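Local atomic coordinates of glutathione S-transferase, N-terminal domain protein (Pseudomonas putida, PDB entry 4NAX), a protein that binds oxidized glutathione disulfide, one per subunit, and probably acts as a transferase, as a member of the glutathione S-transferase superfamily. Residues 21-26 with 43-48; 11-16 with 57-62. One frame throughout, in Å; residues are numbered along the deposited sequence. Where two conformers were deposited one is given.

Contact 1 of 2, residues 21-26 with 43-48; sequences LQLYSL and LAYEAH
Strands 21-25 and 45-48 pair in parallel as the two strands of the beta-alpha-beta unit that opens the thioredoxin-like N-terminal domain. Leu23 is bonded both ways in the ladder: its N donates to Glu46 O, and its O accepts from His48 N at 2.8 Å. Glu46 N to Leu21 O and Ser25 N to His48 O extend the pairing in both directions.

On one face the side chains of Gln22, Glu46 and His48 form a polar chain. His48 NE2 donates to Gln22 OE1 at 2.7 Å, with the acceptor in the ring plane. Gln22 NE2 donates to Glu46 OE1 at 3.0 Å, meeting the carboxylate from above its plane, the two flat groups 83° apart. Glu46 OE1 also accepts from His17 N. The bend of Gln22 at chi2 (-72°) turns its amide across the strand between both partners. Beside it the Tyr24 and His48 rings lie nearly parallel but slid apart, Tyr24 CE1 3.7 Å from His48 CD2.

The other face is apolar: Leu23 and Tyr45 lie side by side, Leu23 CD2 3.9 Å from Tyr45 CE2. Leu21, Leu23 and Tyr45 pack against helix 31-41, while strand 73-76 flanks strand 21-25 on its other edge.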
loop_
_atom_site.group_PDB
_atom_site.type_symbol
_atom_site.label_atom_id
_atom_site.label_comp_id
_atom_site.label_asym_id
_atom_site.label_seq_id
_atom_site.Cartn_x
_atom_site.Cartn_y
_atom_site.Cartn_z
ATOM N N LEU A 21 0.592 -13.616 -20.119
ATOM C CA LEU A 21 0.494 -13.328 -18.692
ATOM C C LEU A 21 -0.714 -14.063 -18.102
ATOM O O LEU A 21 -1.824 -14.028 -18.662
ATOM C CB LEU A 21 0.387 -11.824 -18.490
ATOM C CG LEU A 21 0.329 -11.360 -17.029
ATOM C CD1 LEU A 21 0.978 -9.995 -16.894
ATOM C CD2 LEU A 21 -1.094 -11.305 -16.484
ATOM N N GLN A 22 -0.475 -14.713 -16.969
ATOM C CA GLN A 22 -1.480 -15.463 -16.231
ATOM C C GLN A 22 -1.945 -14.629 -15.049
ATOM O O GLN A 22 -1.133 -14.152 -14.260
ATOM C CB GLN A 22 -0.896 -16.796 -15.731
ATOM C CG GLN A 22 -0.271 -17.654 -16.833
ATOM C CD GLN A 22 -1.298 -18.267 -17.753
ATOM O OE1 GLN A 22 -2.182 -19.007 -17.305
ATOM N NE2 GLN A 22 -1.195 -17.984 -19.033
ATOM N N LEU A 23 -3.259 -14.455 -14.950
ATOM C CA LEU A 23 -3.890 -13.726 -13.863
ATOM C C LEU A 23 -4.689 -14.677 -12.994
ATOM O O LEU A 23 -5.510 -15.433 -13.504
ATOM C CB LEU A 23 -4.831 -12.656 -14.410
ATOM C CG LEU A 23 -5.676 -11.904 -13.395
ATOM C CD1 LEU A 23 -4.828 -11.085 -12.425
ATOM C CD2 LEU A 23 -6.694 -11.018 -14.096
ATOM N N TYR A 24 -4.460 -14.629 -11.682
ATOM C CA TYR A 24 -5.166 -15.479 -10.713
ATOM C C TYR A 24 -5.930 -14.535 -9.805
ATOM O O TYR A 24 -5.330 -13.819 -9.007
ATOM C CB TYR A 24 -4.185 -16.366 -9.947
ATOM C CG TYR A 24 -3.205 -17.095 -10.857
ATOM C CD1 TYR A 24 -3.525 -18.305 -11.480
ATOM C CD2 TYR A 24 -1.963 -16.545 -11.133
ATOM C CE1 TYR A 24 -2.616 -18.939 -12.322
ATOM C CE2 TYR A 24 -1.050 -17.187 -11.951
ATOM C CZ TYR A 24 -1.384 -18.368 -12.564
ATOM O OH TYR A 24 -0.456 -18.990 -13.371
ATOM N N SER A 25 -7.251 -14.465 -9.969
ATOM C CA SER A 25 -7.994 -13.376 -9.396
ATOM C C SER A 25 -9.465 -13.732 -9.194
ATOM O O SER A 25 -9.878 -14.880 -9.359
ATOM C CB SER A 25 -7.805 -12.121 -10.283
ATOM O OG SER A 25 -8.264 -10.928 -9.644
ATOM N N LEU A 26 -10.228 -12.719 -8.813
ATOM C CA LEU A 26 -11.653 -12.808 -8.532
ATOM C C LEU A 26 -12.179 -11.375 -8.677
ATOM O O LEU A 26 -11.445 -10.438 -8.333
ATOM C CB LEU A 26 -11.863 -13.341 -7.117
ATOM C CG LEU A 26 -13.292 -13.700 -6.727
ATOM C CD1 LEU A 26 -13.784 -14.888 -7.537
ATOM C CD2 LEU A 26 -13.326 -13.986 -5.240
ATOM N N LEU A 43 -2.797 -5.693 -23.144
ATOM C CA LEU A 43 -1.851 -6.790 -23.026
ATOM C C LEU A 43 -2.621 -8.098 -22.969
ATOM O O LEU A 43 -3.554 -8.254 -22.158
ATOM C CB LEU A 43 -1.004 -6.649 -21.766
ATOM C CG LEU A 43 0.036 -7.726 -21.478
ATOM C CD1 LEU A 43 1.130 -7.719 -22.531
ATOM C CD2 LEU A 43 0.654 -7.503 -20.108
ATOM N N ALA A 44 -2.226 -9.049 -23.807
ATOM C CA ALA A 44 -2.840 -10.376 -23.759
ATOM C C ALA A 44 -2.701 -10.973 -22.374
ATOM O O ALA A 44 -1.657 -10.872 -21.760
ATOM C CB ALA A 44 -2.189 -11.288 -24.786
ATOM N N TYR A 45 -3.755 -11.617 -21.884
ATOM C CA TYR A 45 -3.683 -12.302 -20.618
ATOM C C TYR A 45 -4.696 -13.411 -20.550
ATOM O O TYR A 45 -5.691 -13.404 -21.285
ATOM C CB TYR A 45 -3.866 -11.339 -19.450
ATOM C CG TYR A 45 -5.257 -10.759 -19.261
ATOM C CD1 TYR A 45 -5.749 -9.759 -20.084
ATOM C CD2 TYR A 45 -6.049 -11.183 -18.218
ATOM C CE1 TYR A 45 -7.004 -9.198 -19.892
ATOM C CE2 TYR A 45 -7.293 -10.631 -17.981
ATOM C CZ TYR A 45 -7.786 -9.654 -18.825
ATOM O OH TYR A 45 -9.019 -9.115 -18.530
ATOM N N GLU A 46 -4.421 -14.361 -19.664
ATOM C CA GLU A 46 -5.268 -15.508 -19.433
ATOM C C GLU A 46 -5.720 -15.458 -17.983
ATOM O O GLU A 46 -4.928 -15.646 -17.046
ATOM C CB GLU A 46 -4.491 -16.794 -19.716
ATOM C CG GLU A 46 -5.331 -18.042 -19.554
ATOM C CD GLU A 46 -4.594 -19.326 -19.883
ATOM O OE1 GLU A 46 -3.479 -19.282 -20.441
ATOM O OE2 GLU A 46 -5.165 -20.403 -19.582
ATOM N N ALA A 47 -7.006 -15.188 -17.806
ATOM C CA ALA A 47 -7.594 -15.057 -16.488
ATOM C C ALA A 47 -8.068 -16.389 -15.912
ATOM O O ALA A 47 -8.664 -17.224 -16.600
ATOM C CB ALA A 47 -8.751 -14.061 -16.518
ATOM N N HIS A 48 -7.808 -16.551 -14.626
ATOM C CA HIS A 48 -8.177 -17.729 -13.875
ATOM C C HIS A 48 -8.916 -17.335 -12.622
ATOM O O HIS A 48 -8.437 -16.497 -11.847
ATOM C CB HIS A 48 -6.930 -18.509 -13.468
ATOM C CG HIS A 48 -6.091 -18.962 -14.620
ATOM N ND1 HIS A 48 -6.416 -20.042 -15.419
ATOM C CD2 HIS A 48 -4.953 -18.447 -15.130
ATOM C CE1 HIS A 48 -5.487 -20.201 -16.339
ATOM N NE2 HIS A 48 -4.606 -19.227 -16.204
HETATM O O HOH W 1 0.940 -11.465 -22.068
#

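Contact 2 of 2, residues 11-16 with 57-62; sequences RKWPAK and QLSPEF. With GDS (oxidized glutathione disulfide), chain C.
Lys12 and Trp13 pack against the start of helix 60-65 through side chains alone, with no direct hydrogen bond between 11-16 and 57-62. The van der Waals packing has two patches. Lys12 CB rests 3.8 Å from Glu61 CB, and farther out the lysine's CD passes the Ser59 hydroxyl, 3.5 Å from OG. Trp13 presents the rim of its six-membered ring, CZ3 lying 4.0 Å from Phe62 CB near the indole plane; the same carbon also sits at the edge of the phenyl ring. Lys12 CG lies over one face of the indole, offset toward its rim.

The polar links are indirect or local. A water accepts from Lys12 NZ at 3.0 Å and donates to Glu61 OE1 at 2.9 Å, joining opposite charges that do not touch. The final bend of the lysine chain (chi4 73°) turns NZ to this water. Ser59 is the N-cap: its OG accepts from Phe62 N at 3.1 Å and is also bonded to Asp56 O.

Within these segments Gln57 reaches the ligand: its NE2 donates almost straight (170°) to OE5, a carboxylate oxygen of the bound glutathione disulfide, at 3.0 Å. Ser90 and Arg152 of the second subunit are among the ligand's other partners. With Gln57 cut back to alanine, OE5 would probably lose this amide donor and its carboxylate be less firmly placed.

Trp13 NE1 is bonded to Lys49 O at the end of strand 45-49, and both Trp13 and Phe62 touch Tyr24, which sets the contact against the Tyr24-bearing face of the sheet.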
loop_
_atom_site.group_PDB
_atom_site.type_symbol
_atom_site.label_atom_id
_atom_site.label_comp_id
_atom_site.label_asym_id
_atom_site.label_seq_id
_atom_site.Cartn_x
_atom_site.Cartn_y
_atom_site.Cartn_z
ATOM N N ARG A 11 -0.289 -26.067 -11.702
ATOM C CA ARG A 11 -0.873 -27.398 -11.554
ATOM C C ARG A 11 -2.365 -27.280 -11.278
ATOM O O ARG A 11 -3.166 -28.090 -11.742
ATOM C CB ARG A 11 -0.194 -28.174 -10.418
ATOM C CG ARG A 11 1.246 -28.542 -10.715
ATOM C CD ARG A 11 1.920 -29.158 -9.504
ATOM N NE ARG A 11 3.362 -28.928 -9.532
ATOM C CZ ARG A 11 4.170 -29.007 -8.474
ATOM N NH1 ARG A 11 3.689 -29.277 -7.261
ATOM N NH2 ARG A 11 5.473 -28.797 -8.629
ATOM N N LYS A 12 -2.734 -26.246 -10.527
ATOM C CA LYS A 12 -4.115 -26.052 -10.143
ATOM C C LYS A 12 -4.909 -25.232 -11.164
ATOM O O LYS A 12 -6.100 -25.487 -11.367
ATOM C CB LYS A 12 -4.170 -25.456 -8.737
ATOM C CG LYS A 12 -5.558 -25.322 -8.157
ATOM C CD LYS A 12 -5.456 -24.985 -6.683
ATOM C CE LYS A 12 -6.816 -24.788 -6.048
ATOM N NZ LYS A 12 -7.533 -26.073 -5.871
ATOM N N TRP A 13 -4.244 -24.277 -11.813
ATOM C CA TRP A 13 -4.834 -23.508 -12.904
ATOM C C TRP A 13 -3.915 -23.581 -14.127
ATOM O O TRP A 13 -3.107 -22.696 -14.347
ATOM C CB TRP A 13 -5.022 -22.062 -12.489
ATOM C CG TRP A 13 -6.036 -21.849 -11.414
ATOM C CD1 TRP A 13 -7.377 -21.715 -11.565
ATOM C CD2 TRP A 13 -5.781 -21.760 -10.013
ATOM N NE1 TRP A 13 -7.978 -21.540 -10.341
ATOM C CE2 TRP A 13 -7.016 -21.550 -9.373
ATOM C CE3 TRP A 13 -4.627 -21.797 -9.238
ATOM C CZ2 TRP A 13 -7.126 -21.415 -8.000
ATOM C CZ3 TRP A 13 -4.735 -21.627 -7.880
ATOM C CH2 TRP A 13 -5.980 -21.446 -7.268
ATOM N N PRO A 14 -4.027 -24.664 -14.921
ATOM C CA PRO A 14 -3.135 -24.786 -16.070
ATOM C C PRO A 14 -3.290 -23.649 -17.071
ATOM O O PRO A 14 -4.383 -23.146 -17.271
ATOM C CB PRO A 14 -3.548 -26.118 -16.706
ATOM C CG PRO A 14 -4.214 -26.882 -15.623
ATOM C CD PRO A 14 -4.837 -25.870 -14.708
ATOM N N ALA A 15 -2.189 -23.295 -17.718
ATOM C CA ALA A 15 -2.189 -22.300 -18.756
ATOM C C ALA A 15 -2.566 -22.928 -20.102
ATOM O O ALA A 15 -1.851 -23.791 -20.612
ATOM C CB ALA A 15 -0.814 -21.664 -18.859
ATOM N N LYS A 16 -3.689 -22.497 -20.670
ATOM C CA LYS A 16 -4.061 -22.799 -22.060
ATOM C C LYS A 16 -3.208 -22.016 -23.051
ATOM O O LYS A 16 -3.030 -22.441 -24.199
ATOM C CB LYS A 16 -5.550 -22.496 -22.307
ATOM C CG LYS A 16 -6.476 -23.263 -21.384
ATOM C CD LYS A 16 -7.937 -23.172 -21.780
ATOM C CE LYS A 16 -8.732 -24.287 -21.104
ATOM N NZ LYS A 16 -8.533 -25.628 -21.725
ATOM N N GLN A 57 -7.713 -19.832 -2.463
ATOM C CA GLN A 57 -6.648 -18.902 -2.111
ATOM C C GLN A 57 -5.816 -19.422 -0.938
ATOM O O GLN A 57 -4.751 -18.908 -0.646
ATOM C CB GLN A 57 -7.195 -17.491 -1.809
ATOM C CG GLN A 57 -7.798 -17.269 -0.427
ATOM C CD GLN A 57 -9.161 -17.893 -0.175
ATOM O OE1 GLN A 57 -9.660 -18.736 -0.929
ATOM N NE2 GLN A 57 -9.769 -17.472 0.914
ATOM N N LEU A 58 -6.334 -20.446 -0.262
ATOM C CA LEU A 58 -5.597 -21.097 0.822
ATOM C C LEU A 58 -4.873 -22.378 0.375
ATOM O O LEU A 58 -4.204 -23.031 1.193
ATOM C CB LEU A 58 -6.528 -21.430 1.985
ATOM C CG LEU A 58 -7.265 -20.233 2.591
ATOM C CD1 LEU A 58 -8.240 -20.639 3.676
ATOM C CD2 LEU A 58 -6.294 -19.207 3.156
ATOM N N SER A 59 -5.003 -22.741 -0.901
ATOM C CA SER A 59 -4.335 -23.932 -1.410
ATOM C C SER A 59 -2.825 -23.766 -1.422
ATOM O O SER A 59 -2.298 -22.653 -1.612
ATOM C CB SER A 59 -4.849 -24.287 -2.803
ATOM O OG SER A 59 -4.463 -23.305 -3.754
ATOM N N PRO A 60 -2.101 -24.883 -1.275
ATOM C CA PRO A 60 -0.647 -24.818 -1.340
ATOM C C PRO A 60 -0.178 -24.317 -2.710
ATOM O O PRO A 60 0.803 -23.598 -2.797
ATOM C CB PRO A 60 -0.174 -26.266 -1.051
ATOM C CG PRO A 60 -1.404 -27.071 -0.817
ATOM C CD PRO A 60 -2.615 -26.203 -0.883
ATOM N N GLU A 61 -0.886 -24.700 -3.757
ATOM C CA GLU A 61 -0.520 -24.282 -5.105
ATOM C C GLU A 61 -0.665 -22.756 -5.252
ATOM O O GLU A 61 0.216 -22.102 -5.767
ATOM C CB GLU A 61 -1.378 -25.004 -6.149
ATOM C CG GLU A 61 -1.161 -26.515 -6.198
ATOM C CD GLU A 61 -2.069 -27.312 -5.270
ATOM O OE1 GLU A 61 -2.694 -26.733 -4.364
ATOM O OE2 GLU A 61 -2.138 -28.539 -5.461
ATOM N N PHE A 62 -1.766 -22.191 -4.772
ATOM C CA PHE A 62 -1.921 -20.734 -4.829
ATOM C C PHE A 62 -0.869 -19.999 -3.992
ATOM O O PHE A 62 -0.238 -19.068 -4.482
ATOM C CB PHE A 62 -3.325 -20.284 -4.400
ATOM C CG PHE A 62 -3.551 -18.813 -4.586
ATOM C CD1 PHE A 62 -3.726 -18.297 -5.841
ATOM C CD2 PHE A 62 -3.536 -17.937 -3.516
ATOM C CE1 PHE A 62 -3.904 -16.952 -6.046
ATOM C CE2 PHE A 62 -3.696 -16.586 -3.706
ATOM C CZ PHE A 62 -3.894 -16.088 -4.978
HETATM N N1 GDS C . -9.986 -11.716 5.408
HETATM C CA1 GDS C . -10.812 -10.608 4.934
HETATM C C1 GDS C . -11.606 -9.999 6.068
HETATM O OE1 GDS C . -12.018 -8.824 5.927
HETATM O OE2 GDS C . -11.838 -10.659 7.105
HETATM C CB1 GDS C . -11.767 -11.118 3.848
HETATM C CG1 GDS C . -12.392 -10.016 2.982
HETATM C CD1 GDS C . -11.353 -9.312 2.147
HETATM O O1 GDS C . -10.332 -9.884 1.811
HETATM N N2 GDS C . -11.631 -8.052 1.834
HETATM C CA2 GDS C . -10.784 -7.245 0.978
HETATM C C2 GDS C . -10.223 -6.066 1.726
HETATM O O2 GDS C . -10.904 -5.455 2.543
HETATM C CB2 GDS C . -11.586 -6.740 -0.222
HETATM S SG2 GDS C . -12.080 -8.004 -1.387
HETATM N N3 GDS C . -8.981 -5.700 1.417
HETATM C CA3 GDS C . -8.312 -4.588 2.071
HETATM C C3 GDS C . -7.322 -3.852 1.195
HETATM O OE3 GDS C . -6.415 -3.231 1.789
HETATM O OE4 GDS C . -7.514 -3.853 -0.026
HETATM N N4 GDS C . -8.965 -12.194 0.431
HETATM C CA4 GDS C . -8.849 -13.611 0.699
HETATM C C4 GDS C . -8.713 -13.936 2.161
HETATM O OE5 GDS C . -8.643 -15.151 2.511
HETATM O OE6 GDS C . -8.721 -12.981 2.980
HETATM C C5 GDS C . -8.428 -11.664 -0.660
HETATM O O5 GDS C . -7.788 -12.340 -1.458
HETATM C CA5 GDS C . -8.672 -10.191 -0.906
HETATM N N5 GDS C . -7.450 -9.556 -1.389
HETATM C CB5 GDS C . -9.792 -10.059 -1.938
HETATM S SG5 GDS C . -10.168 -8.376 -2.433
HETATM C CA6 GDS C . -3.602 -6.510 -1.163
HETATM C C6 GDS C . -3.663 -6.120 -2.609
HETATM O OE7 GDS C . -3.537 -7.023 -3.471
HETATM O OE8 GDS C . -3.828 -4.906 -2.875
HETATM N N6 GDS C . -3.008 -5.407 -0.380
HETATM C CB6 GDS C . -5.004 -6.838 -0.647
HETATM C CG6 GDS C . -5.590 -8.066 -1.352
HETATM C CD6 GDS C . -6.888 -8.527 -0.747
HETATM O O6 GDS C . -7.392 -7.965 0.232
HETATM O O HOH W 2 -5.430 -27.693 -4.403
#

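How the contacts relate
Contact 1 is mostly buried within the sheet, whereas contact 2 is only partly buried and lies farther from the chain's centre, their own centres about 12 Å apart. Along the chain contact 1 is nested inside the loop closed by contact 2. Contact 1 joins strands 21-25 and 45-49 to each other; contact 2 leans on that same pair, through Tyr24 and Lys49. Regular backbone bonding dominates the first; the second depends on side-chain packing and one bridging water, with Gln57 reaching the ligand. The two meet on the polar face of the strand pair: Lys16 N probably donates to Glu46 OE2, Ala15 CB packs on Gln22 OE1, and Pro14 O lies near His48 CE1.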